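Local coordinates for protein Pre-mRNA-splicing factor 38 (Chaetomium thermophilum, PDB 5F5T) that is probably required for pre-mRNA splicing in the nucleus, as a spliceosomal protein of the PRP38 family, at residues E48-F51 and W52-C56; V65-V68 and V69-R73. All blocks are in the same frame, centred on the assembly; numbering follows the deposited sequence.

Interaction 1. Residues E48-F51 and W52-C56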
ATOM      1  N   GLU A  48      -5.218  12.564 -21.062  1.00 73.14           N
ATOM      2  CA  GLU A  48      -4.506  13.313 -22.092  1.00 76.71           C
ATOM      3  C   GLU A  48      -3.224  12.609 -22.554  1.00 72.31           C
ATOM      4  O   GLU A  48      -2.707  12.894 -23.631  1.00 83.08           O
ATOM      5  CB  GLU A  48      -4.203  14.724 -21.584  1.00 84.17           C
ATOM      6  CG  GLU A  48      -5.452  15.597 -21.489  1.00102.74           C
ATOM      7  CD  GLU A  48      -5.281  16.788 -20.567  1.00118.12           C
ATOM      8  OE1 GLU A  48      -4.268  16.842 -19.838  1.00122.96           O
ATOM      9  OE2 GLU A  48      -6.165  17.672 -20.569  1.00117.31           O
ATOM     10  N   SER A  49      -2.709  11.705 -21.724  1.00 72.24           N
ATOM     11  CA  SER A  49      -1.410  11.075 -21.971  1.00 60.12           C
ATOM     12  C   SER A  49      -1.423  10.187 -23.208  1.00 72.07           C
ATOM     13  O   SER A  49      -2.449   9.609 -23.572  1.00 67.13           O
ATOM     14  CB  SER A  49      -0.962  10.242 -20.769  1.00 54.29           C
ATOM     15  OG  SER A  49      -1.688   9.026 -20.696  1.00 64.47           O
ATOM     16  N   TYR A  50      -0.263  10.089 -23.847  1.00 66.57           N
ATOM     17  CA  TYR A  50      -0.077   9.254 -25.024  1.00 65.46           C
ATOM     18  C   TYR A  50      -0.314   7.774 -24.730  1.00 74.89           C
ATOM     19  O   TYR A  50      -0.911   7.057 -25.532  1.00 71.98           O
ATOM     20  CB  TYR A  50       1.332   9.455 -25.570  1.00 63.05           C
ATOM     21  CG  TYR A  50       1.678   8.598 -26.760  1.00 73.39           C
ATOM     22  CD1 TYR A  50       1.292   8.976 -28.038  1.00 69.71           C
ATOM     23  CD2 TYR A  50       2.413   7.430 -26.613  1.00 70.50           C
ATOM     24  CE1 TYR A  50       1.615   8.211 -29.135  1.00 73.90           C
ATOM     25  CE2 TYR A  50       2.740   6.654 -27.710  1.00 84.10           C
ATOM     26  CZ  TYR A  50       2.338   7.052 -28.969  1.00 80.69           C
ATOM     27  OH  TYR A  50       2.658   6.290 -30.068  1.00 81.93           O
ATOM     28  N   PHE A  51       0.172   7.314 -23.583  1.00 63.12           N
ATOM     29  CA  PHE A  51       0.043   5.911 -23.227  1.00 64.30           C
ATOM     30  C   PHE A  51      -1.417   5.509 -23.083  1.00 66.98           C
ATOM     31  O   PHE A  51      -1.813   4.421 -23.484  1.00 72.17           O
ATOM     32  CB  PHE A  51       0.790   5.600 -21.935  1.00 46.10           C
ATOM     33  CG  PHE A  51       0.664   4.173 -21.511  1.00 59.42           C
ATOM     34  CD1 PHE A  51       1.451   3.196 -22.099  1.00 54.17           C
ATOM     35  CD2 PHE A  51      -0.251   3.800 -20.538  1.00 64.35           C
ATOM     36  CE1 PHE A  51       1.338   1.873 -21.717  1.00 59.83           C
ATOM     37  CE2 PHE A  51      -0.370   2.475 -20.152  1.00 63.60           C
ATOM     38  CZ  PHE A  51       0.427   1.511 -20.743  1.00 50.02           C
ATOM     39  N   TRP A  52      -2.214   6.386 -22.491  1.00 61.68           N
ATOM     40  CA  TRP A  52      -3.636   6.122 -22.331  1.00 67.09           C
ATOM     41  C   TRP A  52      -4.309   6.028 -23.700  1.00 65.78           C
ATOM     42  O   TRP A  52      -5.076   5.104 -23.968  1.00 72.05           O
ATOM     43  CB  TRP A  52      -4.282   7.212 -21.479  1.00 55.02           C
ATOM     44  CG  TRP A  52      -5.755   7.075 -21.324  1.00 69.12           C
ATOM     45  CD1 TRP A  52      -6.715   7.682 -22.081  1.00 59.14           C
ATOM     46  CD2 TRP A  52      -6.449   6.311 -20.332  1.00 65.90           C
ATOM     47  NE1 TRP A  52      -7.964   7.329 -21.632  1.00 59.91           N
ATOM     48  CE2 TRP A  52      -7.829   6.490 -20.557  1.00 62.47           C
ATOM     49  CE3 TRP A  52      -6.039   5.489 -19.278  1.00 55.42           C
ATOM     50  CZ2 TRP A  52      -8.800   5.876 -19.769  1.00 64.23           C
ATOM     51  CZ3 TRP A  52      -7.006   4.881 -18.494  1.00 65.19           C
ATOM     52  CH2 TRP A  52      -8.370   5.076 -18.745  1.00 62.81           C
ATOM     53  N   LYS A  53      -4.002   6.988 -24.567  1.00 65.30           N
ATOM     54  CA  LYS A  53      -4.615   7.075 -25.889  1.00 66.69           C
ATOM     55  C   LYS A  53      -4.229   5.923 -26.817  1.00 67.70           C
ATOM     56  O   LYS A  53      -5.029   5.510 -27.655  1.00 87.78           O
ATOM     57  CB  LYS A  53      -4.253   8.408 -26.546  1.00 71.68           C
ATOM     58  CG  LYS A  53      -4.903   9.618 -25.888  1.00 62.49           C
ATOM     59  CD  LYS A  53      -4.562  10.895 -26.640  1.00 76.83           C
ATOM     60  CE  LYS A  53      -4.980  12.130 -25.856  1.00 96.43           C
ATOM     61  NZ  LYS A  53      -6.462  12.237 -25.734  1.00106.12           N
ATOM     62  N   GLU A  54      -3.009   5.414 -26.682  1.00 75.31           N
ATOM     63  CA  GLU A  54      -2.505   4.407 -27.616  1.00 76.61           C
ATOM     64  C   GLU A  54      -2.493   2.980 -27.072  1.00 61.21           C
ATOM     65  O   GLU A  54      -2.442   2.023 -27.842  1.00 78.81           O
ATOM     66  CB  GLU A  54      -1.085   4.772 -28.062  1.00 93.38           C
ATOM     67  CG  GLU A  54      -1.012   5.966 -28.988  1.00107.45           C
ATOM     68  CD  GLU A  54      -1.514   5.644 -30.378  1.00115.54           C
ATOM     69  OE1 GLU A  54      -1.349   4.483 -30.811  1.00126.38           O
ATOM     70  OE2 GLU A  54      -2.066   6.549 -31.038  1.00109.78           O
ATOM     71  N   GLN A  55      -2.538   2.832 -25.754  1.00 75.21           N
ATOM     72  CA  GLN A  55      -2.379   1.514 -25.147  1.00 72.61           C
ATOM     73  C   GLN A  55      -3.492   1.158 -24.169  1.00 64.02           C
ATOM     74  O   GLN A  55      -3.662  -0.008 -23.823  1.00 84.73           O
ATOM     75  CB  GLN A  55      -1.023   1.415 -24.445  1.00 72.99           C
ATOM     76  CG  GLN A  55       0.159   1.419 -25.400  1.00 76.04           C
ATOM     77  CD  GLN A  55       0.161   0.216 -26.326  1.00 89.55           C
ATOM     78  OE1 GLN A  55      -0.172  -0.899 -25.921  1.00 86.18           O
ATOM     79  NE2 GLN A  55       0.532   0.439 -27.581  1.00 97.97           N
ATOM     80  N   CYS A  56      -4.239   2.156 -23.712  1.00 63.01           N
ATOM     81  CA  CYS A  56      -5.343   1.905 -22.794  1.00 60.32           C
ATOM     82  C   CYS A  56      -6.687   1.996 -23.496  1.00 63.23           C
ATOM     83  O   CYS A  56      -7.722   1.666 -22.919  1.00 74.37           O
ATOM     84  CB  CYS A  56      -5.306   2.882 -21.624  1.00 72.02           C
ATOM     85  SG  CYS A  56      -3.888   2.664 -20.546  1.00 72.45           S
TER
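Ser49 meets Trp52 at the start of the short helix 50-55, where it is the N-cap. Its OG accepts from Trp52 N at 3.2 Å, and it is also hydrogen-bonded to Ile46 O, so the hydroxyl ties this helix to the end of helix 40-48. The torsion that sets OG between the backbone N and the carbonyl carbon (chi1 75°) turns it to the first turn of the helix. Ser49 O then takes Lys53 N, and Tyr50 O takes Glu54 N. At the last turn Phe51 O accepts Gln55 N at 2.9 Å and, weakly, Cys56 N.

The tight side is built on Phe51. Gln55 CB lies over one face of its ring, off centre, in a CH-pi contact 3.9 Å from the ring centroid. The two side chains are roughly at right angles. Cys56 SG approaches the same ring obliquely, 3.5 Å from Phe51 CE2, as a sulfur-aromatic contact. The Phe51 ring also meets His71 edge-to-face and touches Pro87 and Cys90 of helix 87-98. With an alanine in place of Phe51, Gln55 CB and Cys56 SG would probably lose their aromatic partner, and a gap is likely to open toward helix 87-98. Trp52, buried, packs against the same helix through Phe93, Lys94 and Gln97.

The solvent side carries Tyr50, Lys53 and Glu54, all exposed, which touch this stretch mainly along the helix itself. Lys53 runs back along the backbone, bringing CE to 3.3 Å from Glu48 O. The bend of Glu54 at chi2 (-73°) lays its side chain across the Tyr50 ring, with the carboxylate plane 21° from the ring plane. Glu54 CG makes a CH-pi contact over one face of that ring, 3.5 Å from both Tyr50 CE1 and CZ.

Interaction 2. Residues V65-V68 and V69-R73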
ATOM      1  N   VAL A  65      -3.343  -7.578 -18.139  1.00 67.95           N
ATOM      2  CA  VAL A  65      -2.137  -8.369 -17.912  1.00 54.04           C
ATOM      3  C   VAL A  65      -1.161  -8.169 -19.057  1.00 65.06           C
ATOM      4  O   VAL A  65       0.041  -7.939 -18.835  1.00 74.74           O
ATOM      5  CB  VAL A  65      -2.437  -9.873 -17.773  1.00 66.36           C
ATOM      6  CG1 VAL A  65      -1.137 -10.662 -17.684  1.00 68.21           C
ATOM      7  CG2 VAL A  65      -3.286 -10.136 -16.550  1.00 67.82           C
ATOM      8  N   ASP A  66      -1.680  -8.234 -20.285  1.00 70.07           N
ATOM      9  CA  ASP A  66      -0.794  -8.048 -21.439  1.00 62.49           C
ATOM     10  C   ASP A  66      -0.071  -6.693 -21.400  1.00 61.91           C
ATOM     11  O   ASP A  66       1.136  -6.616 -21.637  1.00 67.02           O
ATOM     12  CB  ASP A  66      -1.574  -8.184 -22.751  1.00 64.40           C
ATOM     13  CG  ASP A  66      -2.079  -9.602 -22.992  1.00 90.55           C
ATOM     14  OD1 ASP A  66      -1.286 -10.557 -22.838  1.00100.48           O
ATOM     15  OD2 ASP A  66      -3.263  -9.762 -23.354  1.00 91.64           O
ATOM     16  N   ARG A  67      -0.807  -5.637 -21.067  1.00 63.56           N
ATOM     17  CA  ARG A  67      -0.264  -4.284 -20.985  1.00 68.11           C
ATOM     18  C   ARG A  67       0.749  -4.156 -19.863  1.00 60.19           C
ATOM     19  O   ARG A  67       1.743  -3.457 -20.003  1.00 61.66           O
ATOM     20  CB  ARG A  67      -1.376  -3.247 -20.775  1.00 64.88           C
ATOM     21  CG  ARG A  67      -2.341  -3.078 -21.939  1.00 50.73           C
ATOM     22  CD  ARG A  67      -1.623  -2.832 -23.247  1.00 70.64           C
ATOM     23  NE  ARG A  67      -2.150  -3.702 -24.293  1.00 80.78           N
ATOM     24  CZ  ARG A  67      -3.083  -3.345 -25.167  1.00 87.58           C
ATOM     25  NH1 ARG A  67      -3.587  -2.120 -25.141  1.00108.16           N
ATOM     26  NH2 ARG A  67      -3.502  -4.212 -26.075  1.00101.08           N
ATOM     27  N   VAL A  68       0.477  -4.795 -18.732  1.00 59.16           N
ATOM     28  CA  VAL A  68       1.418  -4.740 -17.624  1.00 50.18           C
ATOM     29  C   VAL A  68       2.742  -5.383 -18.010  1.00 56.76           C
ATOM     30  O   VAL A  68       3.804  -4.789 -17.820  1.00 52.51           O
ATOM     31  CB  VAL A  68       0.864  -5.413 -16.360  1.00 51.12           C
ATOM     32  CG1 VAL A  68       1.968  -5.611 -15.336  1.00 47.29           C
ATOM     33  CG2 VAL A  68      -0.269  -4.578 -15.780  1.00 50.18           C
ATOM     34  N   VAL A  69       2.681  -6.583 -18.579  1.00 65.85           N
ATOM     35  CA  VAL A  69       3.905  -7.273 -18.981  1.00 65.24           C
ATOM     36  C   VAL A  69       4.653  -6.464 -20.043  1.00 62.82           C
ATOM     37  O   VAL A  69       5.876  -6.315 -19.994  1.00 74.02           O
ATOM     38  CB  VAL A  69       3.603  -8.683 -19.514  1.00 69.14           C
ATOM     39  CG1 VAL A  69       4.835  -9.290 -20.165  1.00 51.95           C
ATOM     40  CG2 VAL A  69       3.100  -9.571 -18.386  1.00 56.79           C
ATOM     41  N   GLU A  70       3.900  -5.938 -20.997  1.00 69.77           N
ATOM     42  CA  GLU A  70       4.455  -5.190 -22.119  1.00 72.41           C
ATOM     43  C   GLU A  70       5.071  -3.831 -21.759  1.00 74.40           C
ATOM     44  O   GLU A  70       6.112  -3.457 -22.296  1.00 62.40           O
ATOM     45  CB  GLU A  70       3.355  -4.990 -23.163  1.00 79.44           C
ATOM     46  CG  GLU A  70       3.836  -4.748 -24.575  1.00 88.85           C
ATOM     47  CD  GLU A  70       2.693  -4.804 -25.568  1.00111.67           C
ATOM     48  OE1 GLU A  70       2.877  -4.350 -26.717  1.00126.05           O
ATOM     49  OE2 GLU A  70       1.606  -5.305 -25.196  1.00 96.42           O
ATOM     50  N   HIS A  71       4.425  -3.085 -20.868  1.00 63.77           N
ATOM     51  CA  HIS A  71       4.693  -1.654 -20.765  1.00 60.60           C
ATOM     52  C   HIS A  71       5.147  -1.105 -19.414  1.00 60.14           C
ATOM     53  O   HIS A  71       5.747  -0.032 -19.366  1.00 65.52           O
ATOM     54  CB  HIS A  71       3.440  -0.880 -21.183  1.00 54.90           C
ATOM     55  CG  HIS A  71       3.082  -1.041 -22.626  1.00 61.92           C
ATOM     56  ND1 HIS A  71       3.898  -0.593 -23.648  1.00 64.10           N
ATOM     57  CD2 HIS A  71       2.002  -1.590 -23.223  1.00 65.14           C
ATOM     58  CE1 HIS A  71       3.334  -0.868 -24.806  1.00 63.91           C
ATOM     59  NE2 HIS A  71       2.181  -1.472 -24.583  1.00 63.16           N
ATOM     60  N   VAL A  72       4.859  -1.786 -18.312  1.00 55.04           N
ATOM     61  CA  VAL A  72       5.246  -1.198 -17.033  1.00 58.21           C
ATOM     62  C   VAL A  72       6.578  -1.773 -16.553  1.00 56.56           C
ATOM     63  O   VAL A  72       6.788  -2.990 -16.497  1.00 63.59           O
ATOM     64  CB  VAL A  72       4.124  -1.318 -15.955  1.00 51.66           C
ATOM     65  CG1 VAL A  72       2.855  -1.864 -16.551  1.00 49.86           C
ATOM     66  CG2 VAL A  72       4.564  -2.087 -14.734  1.00 54.85           C
ATOM     67  N   ARG A  73       7.504  -0.858 -16.300  1.00 54.21           N
ATOM     68  CA  ARG A  73       8.853  -1.189 -15.875  1.00 58.23           C
ATOM     69  C   ARG A  73       9.158  -0.562 -14.522  1.00 58.47           C
ATOM     70  O   ARG A  73      10.276  -0.672 -14.020  1.00 58.90           O
ATOM     71  CB  ARG A  73       9.869  -0.722 -16.916  1.00 61.22           C
ATOM     72  CG  ARG A  73       9.747  -1.428 -18.248  1.00 60.91           C
ATOM     73  CD  ARG A  73       9.817  -2.937 -18.069  1.00 65.26           C
ATOM     74  NE  ARG A  73       9.722  -3.640 -19.344  1.00 91.73           N
ATOM     75  CZ  ARG A  73       8.668  -4.347 -19.735  1.00 83.63           C
ATOM     76  NH1 ARG A  73       7.604  -4.450 -18.948  1.00 71.33           N
ATOM     77  NH2 ARG A  73       8.675  -4.953 -20.914  1.00 96.06           N
TER
HETATM   78  O   HOH W   1       5.785  -5.989 -16.071  1.00 56.17           O
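From Val65 to Val72 the backbone makes four successive i to i+4 hydrogen bonds, the first nearly straight (Val69 N to Val65 O, 174°), and Val72 is the first residue to leave helical geometry. On the buried side Val68 CG1 packs on Val72 CG1 at 4.0 Å. Both valines touch Leu91 of helix 87-98 and Tyr118 of helix 117-130.

Another face carries Arg67 and His71. They run side by side, and Arg67 CD lies at the edge of the imidazole, in its plane, 3.8 Å from His71 CD2. The guanidinium is nearly perpendicular to that ring. Its NH1 is hydrogen-bonded to Gln55 O. Glu70 OE2 is 4.2 Å from Arg67 NE but well out of the guanidinium plane, so only the opposite charges can attract.

Arg73 folds back on the helix end, its chain bent at chi2 (-55°). NH1 donates to Val69 O at 2.7 Å and to Val72 O at 3.0 Å. Both oxygens lie near the guanidinium plane, although NH1 stands above each carbonyl plane. NH2 adds a weak bond to Val69 O. A water donates to Val68 O and Val72 O. Arginine and water thus take up the carbonyls of Val68 and Val69 in the last turn and of Val72 just beyond it, an example of side-chain C-capping where helix 61-71 ends.

Overall arrangement
Interaction 1 comes first along the chain, in helix 50-55, and interaction 2 follows in the next helix, 61-71. Their centres are 14 Å apart, on the same side of the chain's centre, and both belong to the PRP38 family region. The two helices touch directly. The Phe51 and Gln55 end of helix 50-55 meets Arg67 and His71 of helix 61-71. There Gln55 OE1 and His71 NE2 add a weak hydrogen bond. Helix 87-98 packs against both contacts, while helix 117-130 joins at 65-73. The end of one helix is therefore fastened to its successor in a mainly helical fold, and both dock on a shared neighbour.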